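Local structure of trans-4-hydroxy-L-proline dehydratase (Clostridioides difficile 70-100-2010, 6VXC) at residues L384-M387 against D388-L392. The protein uses a glycyl radical to dehydrate trans-4-hydroxy-L-proline to (S)-1-pyrroline-5-carboxylate in the anaerobic breakdown of hydroxyproline. Numbering follows the deposited sequence.
Sequences LDVM and DEMKL
Val386 and Met390 lie one turn apart in the last turns of helix 378-390, the crossover helix of the beta-alpha-beta unit between parallel strands 362-366 and 396-401. Their side chains meet lightly, Val386 CG2 lying 4.3 Å from Met390 CG. Met390 CG also passes 3.1 Å from Val386 O, because it stands anti to its own carbonyl carbon (chi1 -63°); bends at chi2 and chi3 then turn the thioether end away from the 384-387 turn. Both residues are apolar and suit this buried side, where Val386 lies on Trp335 and Met390 on Val336 of helix 324-339, both also touching Glu332. Four i to i+4 bonds bind the turns together; the shortest runs from Met390 N to Val386 O at 2.8 Å.

On the more open side, Asp385 OD1 and Asp388 OD2 lie 5.5 Å apart. Arg412 of helix 407-418 bridges these two oxygens, probably offsetting their like charges, while Arg324 pairs with Asp385 OD2 and Lys419 with Asp388 OD1. Carboxylates suit a place where three bases supply the counter-charges. Helix 407-418 also covers Leu384, whereas Met387 reaches Ser397 on strand 396-401, joining helix to sheet.

Lys391 ends the helix by turning to positive phi (45°), yet its N still donates to Met387 O at 3.1 Å, with an N-H...O angle of 154°. Arg33 donates from NE to Met390 O and from NH2 to Lys391 O, suiting carbonyls at a helix end, where i+4 amides run out. One water links Met387 O and Leu392 N, 2.9 Å from each, accepting from Leu392 N and probably sharing its protons between Met387 O and other acceptors.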
ATOM      1  N   LEU A 384      19.354   1.644   7.730  1.00 11.04           N
ATOM      2  CA  LEU A 384      19.727   0.308   7.265  1.00 12.22           C
ATOM      3  C   LEU A 384      20.147  -0.592   8.425  1.00 12.08           C
ATOM      4  O   LEU A 384      19.754  -1.764   8.482  1.00 12.92           O
ATOM      5  CB  LEU A 384      20.830   0.398   6.211  1.00 11.11           C
ATOM      6  CG  LEU A 384      20.483   0.992   4.845  1.00 13.47           C
ATOM      7  CD1 LEU A 384      21.610   0.725   3.854  1.00 12.61           C
ATOM      8  CD2 LEU A 384      19.157   0.435   4.311  1.00 13.08           C
ATOM      9  N   ASP A 385      20.905  -0.049   9.386  1.00 11.78           N
ATOM     10  CA  ASP A 385      21.274  -0.842  10.557  1.00 13.33           C
ATOM     11  C   ASP A 385      20.048  -1.256  11.372  1.00 11.73           C
ATOM     12  O   ASP A 385      19.983  -2.392  11.858  1.00 14.18           O
ATOM     13  CB  ASP A 385      22.256  -0.078  11.453  1.00 12.56           C
ATOM     14  CG  ASP A 385      23.656   0.008  10.866  1.00 15.90           C
ATOM     15  OD1 ASP A 385      24.001  -0.803   9.979  1.00 19.55           O
ATOM     16  OD2 ASP A 385      24.414   0.894  11.304  1.00 17.22           O
ATOM     17  N   VAL A 386      19.085  -0.347  11.587  1.00 14.30           N
ATOM     18  CA  VAL A 386      17.958  -0.749  12.430  1.00 11.22           C
ATOM     19  C   VAL A 386      17.043  -1.734  11.692  1.00 12.41           C
ATOM     20  O   VAL A 386      16.523  -2.677  12.304  1.00 15.34           O
ATOM     21  CB  VAL A 386      17.167   0.453  13.009  1.00 16.56           C
ATOM     22  CG1 VAL A 386      17.862   1.796  12.824  1.00 15.79           C
ATOM     23  CG2 VAL A 386      15.703   0.461  12.579  1.00 11.72           C
ATOM     24  N   MET A 387      16.828  -1.559  10.381  1.00 13.20           N
ATOM     25  CA  MET A 387      15.953  -2.522   9.709  1.00 11.19           C
ATOM     26  C   MET A 387      16.596  -3.909   9.688  1.00 11.90           C
ATOM     27  O   MET A 387      15.914  -4.921   9.906  1.00 12.80           O
ATOM     28  CB  MET A 387      15.585  -2.048   8.295  1.00 10.53           C
ATOM     29  CG  MET A 387      16.687  -2.123   7.261  1.00 11.84           C
ATOM     30  SD  MET A 387      16.133  -1.832   5.561  1.00 14.63           S
ATOM     31  CE  MET A 387      15.144  -3.309   5.275  1.00 10.46           C
ATOM     32  N   ASP A 388      17.917  -3.956   9.500  1.00 13.07           N
ATOM     33  CA  ASP A 388      18.675  -5.203   9.552  1.00 12.07           C
ATOM     34  C   ASP A 388      18.541  -5.864  10.922  1.00 13.87           C
ATOM     35  O   ASP A 388      18.128  -7.023  11.034  1.00 14.86           O
ATOM     36  CB  ASP A 388      20.135  -4.870   9.227  1.00 11.84           C
ATOM     37  CG  ASP A 388      21.005  -6.073   8.919  1.00 14.28           C
ATOM     38  OD1 ASP A 388      20.495  -7.196   8.709  1.00 17.16           O
ATOM     39  OD2 ASP A 388      22.242  -5.857   8.863  1.00 15.32           O
ATOM     40  N   GLU A 389      18.819  -5.110  11.989  1.00 12.09           N
ATOM     41  CA  GLU A 389      18.749  -5.677  13.333  1.00 12.21           C
ATOM     42  C   GLU A 389      17.326  -6.096  13.700  1.00 13.63           C
ATOM     43  O   GLU A 389      17.106  -7.202  14.199  1.00 15.27           O
ATOM     44  CB  GLU A 389      19.275  -4.672  14.360  1.00 14.52           C
ATOM     45  CG  GLU A 389      19.160  -5.183  15.808  1.00 13.20           C
ATOM     46  CD  GLU A 389      20.106  -6.346  16.099  1.00 13.97           C
ATOM     47  OE1 GLU A 389      21.238  -6.324  15.581  1.00 19.34           O
ATOM     48  OE2 GLU A 389      19.711  -7.276  16.826  1.00 14.81           O
ATOM     49  N   MET A 390      16.342  -5.219  13.476  1.00 14.60           N
ATOM     50  CA  MET A 390      15.000  -5.466  14.012  1.00 11.94           C
ATOM     51  C   MET A 390      14.261  -6.595  13.285  1.00 12.83           C
ATOM     52  O   MET A 390      13.472  -7.315  13.911  1.00 16.64           O
ATOM     53  CB  MET A 390      14.173  -4.181  13.961  1.00 11.13           C
ATOM     54  CG  MET A 390      14.739  -3.043  14.834  1.00 13.03           C
ATOM     55  SD  MET A 390      15.092  -3.512  16.545  1.00 18.45           S
ATOM     56  CE  MET A 390      13.457  -3.512  17.250  1.00 15.72           C
ATOM     57  N   LYS A 391      14.491  -6.763  11.991  1.00 13.71           N
ATOM     58  CA  LYS A 391      13.835  -7.782  11.173  1.00 12.83           C
ATOM     59  C   LYS A 391      12.322  -7.844  11.450  1.00 13.40           C
ATOM     60  O   LYS A 391      11.756  -8.887  11.773  1.00 13.71           O
ATOM     61  CB  LYS A 391      14.502  -9.144  11.382  1.00 13.14           C
ATOM     62  CG  LYS A 391      14.168 -10.172  10.289  1.00 12.44           C
ATOM     63  CD  LYS A 391      14.835 -11.541  10.497  1.00 13.26           C
ATOM     64  CE  LYS A 391      14.390 -12.521   9.412  1.00 16.44           C
ATOM     65  NZ  LYS A 391      15.148 -13.812   9.393  1.00 29.65           N
ATOM     66  N   LEU A 392      11.668  -6.689  11.287  1.00 12.80           N
ATOM     67  CA  LEU A 392      10.222  -6.552  11.453  1.00 11.29           C
ATOM     68  C   LEU A 392       9.565  -6.263  10.108  1.00 11.14           C
ATOM     69  O   LEU A 392      10.096  -5.494   9.300  1.00 11.34           O
ATOM     70  CB  LEU A 392       9.884  -5.431  12.438  1.00  9.44           C
ATOM     71  CG  LEU A 392      10.397  -5.606  13.879  1.00 10.12           C
ATOM     72  CD1 LEU A 392      10.180  -4.324  14.680  1.00 10.33           C
ATOM     73  CD2 LEU A 392       9.777  -6.830  14.585  1.00 11.44           C
TER
HETATM   74  O   HOH W   1      13.091  -4.364  10.447  1.00 13.02           O